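PDB 7CXT: GDP-L-fucose synthase from Campylobacter jejuni subsp. jejuni serotype O:2, which probably acts as an NADPH-dependent reductase of the C4 keto group of GDP-6-OMe-4-keto-L-xylo-heptose, a nucleotide-linked sugar. Local coordinates for residues K103-G108 with D250-T255. Sequence-based numbering, arbitrary orientation.
With NDP (NADPH dihydro-nicotinamide-adenine-dinucleotide phosphate), chain C.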
loop_
_atom_site.group_PDB
_atom_site.type_symbol
_atom_site.label_atom_id
_atom_site.label_comp_id
_atom_site.label_asym_id
_atom_site.label_seq_id
_atom_site.Cartn_x
_atom_site.Cartn_y
_atom_site.Cartn_z
ATOM N N LYS A 103 5.736 -2.142 21.514
ATOM C CA LYS A 103 5.360 -0.997 20.693
ATOM C C LYS A 103 6.332 -0.861 19.530
ATOM O O LYS A 103 7.476 -1.318 19.587
ATOM C CB LYS A 103 5.342 0.318 21.492
ATOM C CG LYS A 103 4.329 0.355 22.611
ATOM C CD LYS A 103 4.439 1.636 23.438
ATOM C CE LYS A 103 3.725 2.790 22.787
ATOM N NZ LYS A 103 3.570 3.931 23.756
ATOM N N LEU A 104 5.858 -0.210 18.471
ATOM C CA LEU A 104 6.657 0.024 17.283
ATOM C C LEU A 104 6.383 1.439 16.806
ATOM O O LEU A 104 5.257 1.932 16.909
ATOM C CB LEU A 104 6.324 -1.004 16.184
ATOM C CG LEU A 104 6.985 -0.878 14.810
ATOM C CD1 LEU A 104 7.103 -2.295 14.188
ATOM C CD2 LEU A 104 6.246 0.065 13.862
ATOM N N VAL A 105 7.410 2.093 16.277
ATOM C CA VAL A 105 7.247 3.409 15.679
ATOM C C VAL A 105 7.711 3.340 14.243
ATOM O O VAL A 105 8.846 2.936 13.968
ATOM C CB VAL A 105 8.014 4.503 16.443
ATOM C CG1 VAL A 105 8.075 5.758 15.583
ATOM C CG2 VAL A 105 7.308 4.809 17.743
ATOM N N PHE A 106 6.839 3.745 13.336
ATOM C CA PHE A 106 7.128 3.768 11.917
ATOM C C PHE A 106 7.135 5.216 11.459
ATOM O O PHE A 106 6.356 6.034 11.956
ATOM C CB PHE A 106 6.085 2.933 11.146
ATOM C CG PHE A 106 6.145 3.108 9.663
ATOM C CD1 PHE A 106 7.318 2.843 8.965
ATOM C CD2 PHE A 106 5.026 3.534 8.960
ATOM C CE1 PHE A 106 7.376 3.020 7.588
ATOM C CE2 PHE A 106 5.062 3.696 7.587
ATOM C CZ PHE A 106 6.245 3.421 6.891
ATOM N N PHE A 107 8.025 5.553 10.534
ATOM C CA PHE A 107 8.124 6.938 10.088
ATOM C C PHE A 107 7.511 7.084 8.704
ATOM O O PHE A 107 7.881 6.364 7.766
ATOM C CB PHE A 107 9.569 7.417 10.126
ATOM C CG PHE A 107 10.109 7.500 11.517
ATOM C CD1 PHE A 107 9.919 8.644 12.284
ATOM C CD2 PHE A 107 10.749 6.421 12.082
ATOM C CE1 PHE A 107 10.394 8.713 13.585
ATOM C CE2 PHE A 107 11.231 6.482 13.383
ATOM C CZ PHE A 107 11.045 7.631 14.140
ATOM N N GLY A 108 6.533 7.990 8.602
ATOM C CA GLY A 108 5.896 8.303 7.343
ATOM C C GLY A 108 6.569 9.461 6.645
ATOM O O GLY A 108 7.547 10.036 7.118
ATOM N N ASP A 250 13.499 12.726 19.803
ATOM C CA ASP A 250 12.780 13.168 20.998
ATOM C C ASP A 250 11.295 12.818 20.910
ATOM O O ASP A 250 10.721 12.288 21.869
ATOM C CB ASP A 250 12.979 14.681 21.180
ATOM C CG ASP A 250 12.535 15.202 22.563
ATOM O OD1 ASP A 250 13.022 14.698 23.599
ATOM O OD2 ASP A 250 11.728 16.155 22.615
ATOM N N VAL A 251 10.652 13.087 19.769
ATOM C CA VAL A 251 9.227 12.757 19.686
ATOM C C VAL A 251 9.009 11.251 19.537
ATOM O O VAL A 251 8.001 10.715 20.019
ATOM C CB VAL A 251 8.539 13.554 18.558
ATOM C CG1 VAL A 251 9.017 13.107 17.161
ATOM C CG2 VAL A 251 7.026 13.471 18.684
ATOM N N ALA A 252 9.940 10.536 18.899
ATOM C CA ALA A 252 9.764 9.091 18.782
ATOM C C ALA A 252 9.874 8.418 20.139
ATOM O O ALA A 252 9.138 7.465 20.428
ATOM C CB ALA A 252 10.786 8.497 17.809
ATOM N N ILE A 253 10.792 8.896 20.986
ATOM C CA ILE A 253 10.891 8.358 22.338
ATOM C C ILE A 253 9.673 8.768 23.156
ATOM O O ILE A 253 9.080 7.946 23.864
ATOM C CB ILE A 253 12.207 8.814 22.999
ATOM C CG1 ILE A 253 13.397 8.134 22.317
ATOM C CG2 ILE A 253 12.178 8.534 24.506
ATOM C CD1 ILE A 253 14.735 8.815 22.579
ATOM N N TYR A 254 9.240 10.025 23.021
ATOM C CA TYR A 254 8.037 10.461 23.727
ATOM C C TYR A 254 6.839 9.601 23.346
ATOM O O TYR A 254 6.018 9.253 24.205
ATOM C CB TYR A 254 7.742 11.929 23.409
ATOM C CG TYR A 254 6.524 12.446 24.141
ATOM C CD1 TYR A 254 6.630 13.004 25.417
ATOM C CD2 TYR A 254 5.261 12.351 23.566
ATOM C CE1 TYR A 254 5.507 13.458 26.095
ATOM C CE2 TYR A 254 4.133 12.810 24.235
ATOM C CZ TYR A 254 4.262 13.360 25.496
ATOM O OH TYR A 254 3.129 13.812 26.144
ATOM N N THR A 255 6.738 9.229 22.062
ATOM C CA THR A 255 5.642 8.371 21.623
ATOM C C THR A 255 5.710 7.008 22.300
ATOM O O THR A 255 4.688 6.504 22.790
ATOM C CB THR A 255 5.667 8.230 20.093
ATOM O OG1 THR A 255 5.356 9.496 19.491
ATOM C CG2 THR A 255 4.644 7.192 19.600
HETATM P PA NDP C . 18.265 7.156 5.412
HETATM O O1A NDP C . 18.044 6.889 3.964
HETATM O O2A NDP C . 19.137 8.294 5.869
HETATM O O5B NDP C . 18.864 5.793 6.105
HETATM C C5B NDP C . 18.008 4.768 5.742
HETATM C C4B NDP C . 18.623 3.479 6.329
HETATM O O4B NDP C . 17.902 2.338 5.876
HETATM C C3B NDP C . 20.090 3.381 5.830
HETATM O O3B NDP C . 20.944 3.110 6.913
HETATM C C2B NDP C . 20.025 2.142 4.895
HETATM O O2B NDP C . 21.088 1.369 4.963
HETATM C C1B NDP C . 18.853 1.367 5.566
HETATM N N9A NDP C . 18.261 0.424 4.635
HETATM C C8A NDP C . 17.628 0.689 3.393
HETATM N N7A NDP C . 17.198 -0.413 2.786
HETATM C C5A NDP C . 17.580 -1.469 3.677
HETATM C C6A NDP C . 17.419 -2.861 3.618
HETATM N N6A NDP C . 16.800 -3.495 2.547
HETATM N N1A NDP C . 17.861 -3.652 4.613
HETATM C C2A NDP C . 18.487 -3.005 5.660
HETATM N N3A NDP C . 18.715 -1.714 5.867
HETATM C C4A NDP C . 18.240 -0.947 4.822
HETATM O O3 NDP C . 16.711 7.272 5.965
HETATM P PN NDP C . 16.447 8.560 6.898
HETATM O O1N NDP C . 16.546 9.782 6.069
HETATM O O2N NDP C . 16.947 8.488 8.326
HETATM O O5D NDP C . 14.707 8.518 7.119
HETATM C C5D NDP C . 14.330 7.534 7.993
HETATM C C4D NDP C . 12.807 7.519 8.007
HETATM O O4D NDP C . 12.321 8.891 7.947
HETATM C C3D NDP C . 12.284 6.825 6.691
HETATM O O3D NDP C . 11.108 6.159 6.983
HETATM C C2D NDP C . 12.001 8.022 5.771
HETATM O O2D NDP C . 10.989 7.780 4.827
HETATM C C1D NDP C . 11.456 9.010 6.820
HETATM N N1N NDP C . 11.523 10.366 6.283
HETATM C C2N NDP C . 12.743 11.030 6.115
HETATM C C3N NDP C . 12.776 12.178 5.346
HETATM C C7N NDP C . 14.043 12.883 5.143
HETATM O O7N NDP C . 14.135 14.010 4.619
HETATM N N7N NDP C . 15.210 12.237 5.535
HETATM C C4N NDP C . 11.574 12.721 4.689
HETATM C C5N NDP C . 10.333 12.087 5.162
HETATM C C6N NDP C . 10.344 10.985 5.910
HETATM P P2B NDP C . 22.416 1.748 3.787
HETATM O O1X NDP C . 22.842 3.058 4.363
HETATM O O2X NDP C . 23.315 0.535 4.048
HETATM O O3X NDP C . 21.617 1.768 2.518
#
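Lys103 and Thr255 supply the polar end of a strand-to-helix contact that turns apolar toward the cofactor, a worked example of how a helix covers a Rossmann sheet through small side chains with charge at its end. The lysine chain bends at chi3 (82°), bringing NZ 3.0 Å from Thr255 O, in the carbonyl plane and on a lone pair. The same ammonium binds Met256 O, its strongest partner, and Ile259 O just beyond helix 245-258, and forms a salt bridge with Asp260.

Packing is closest around Val105, whose CG2 meets the Thr255 methyl CG2 obliquely at 4.0 Å. Thr255 OG1 turns back to Val251 O at 3.0 Å; the threonine's backbone N reaches that oxygen from the opposite face, holding the methyl toward Val105. No touching residue is exposed, so the looser side is not solvent: Val105 CG1 stays 4.5 Å from Ala252 CB, and Phe107 touches that methyl by its rim alone, CZ to CB 3.8 Å.

This helix packs on one side of the parallel sheet, whereas Leu104 and Phe106 meet helix 78-98 on the other. Phe107 O accepts a hydrogen bond from Lys142 NZ and a weak one, 3.3 Å long, from O3D of the nicotinamide ribose. The chemistry thus joins a cofactor-binding strand to its helix by methyl and ring contacts, with a lysine whose positive charge probably offsets the negative C-terminal end of the helix dipole.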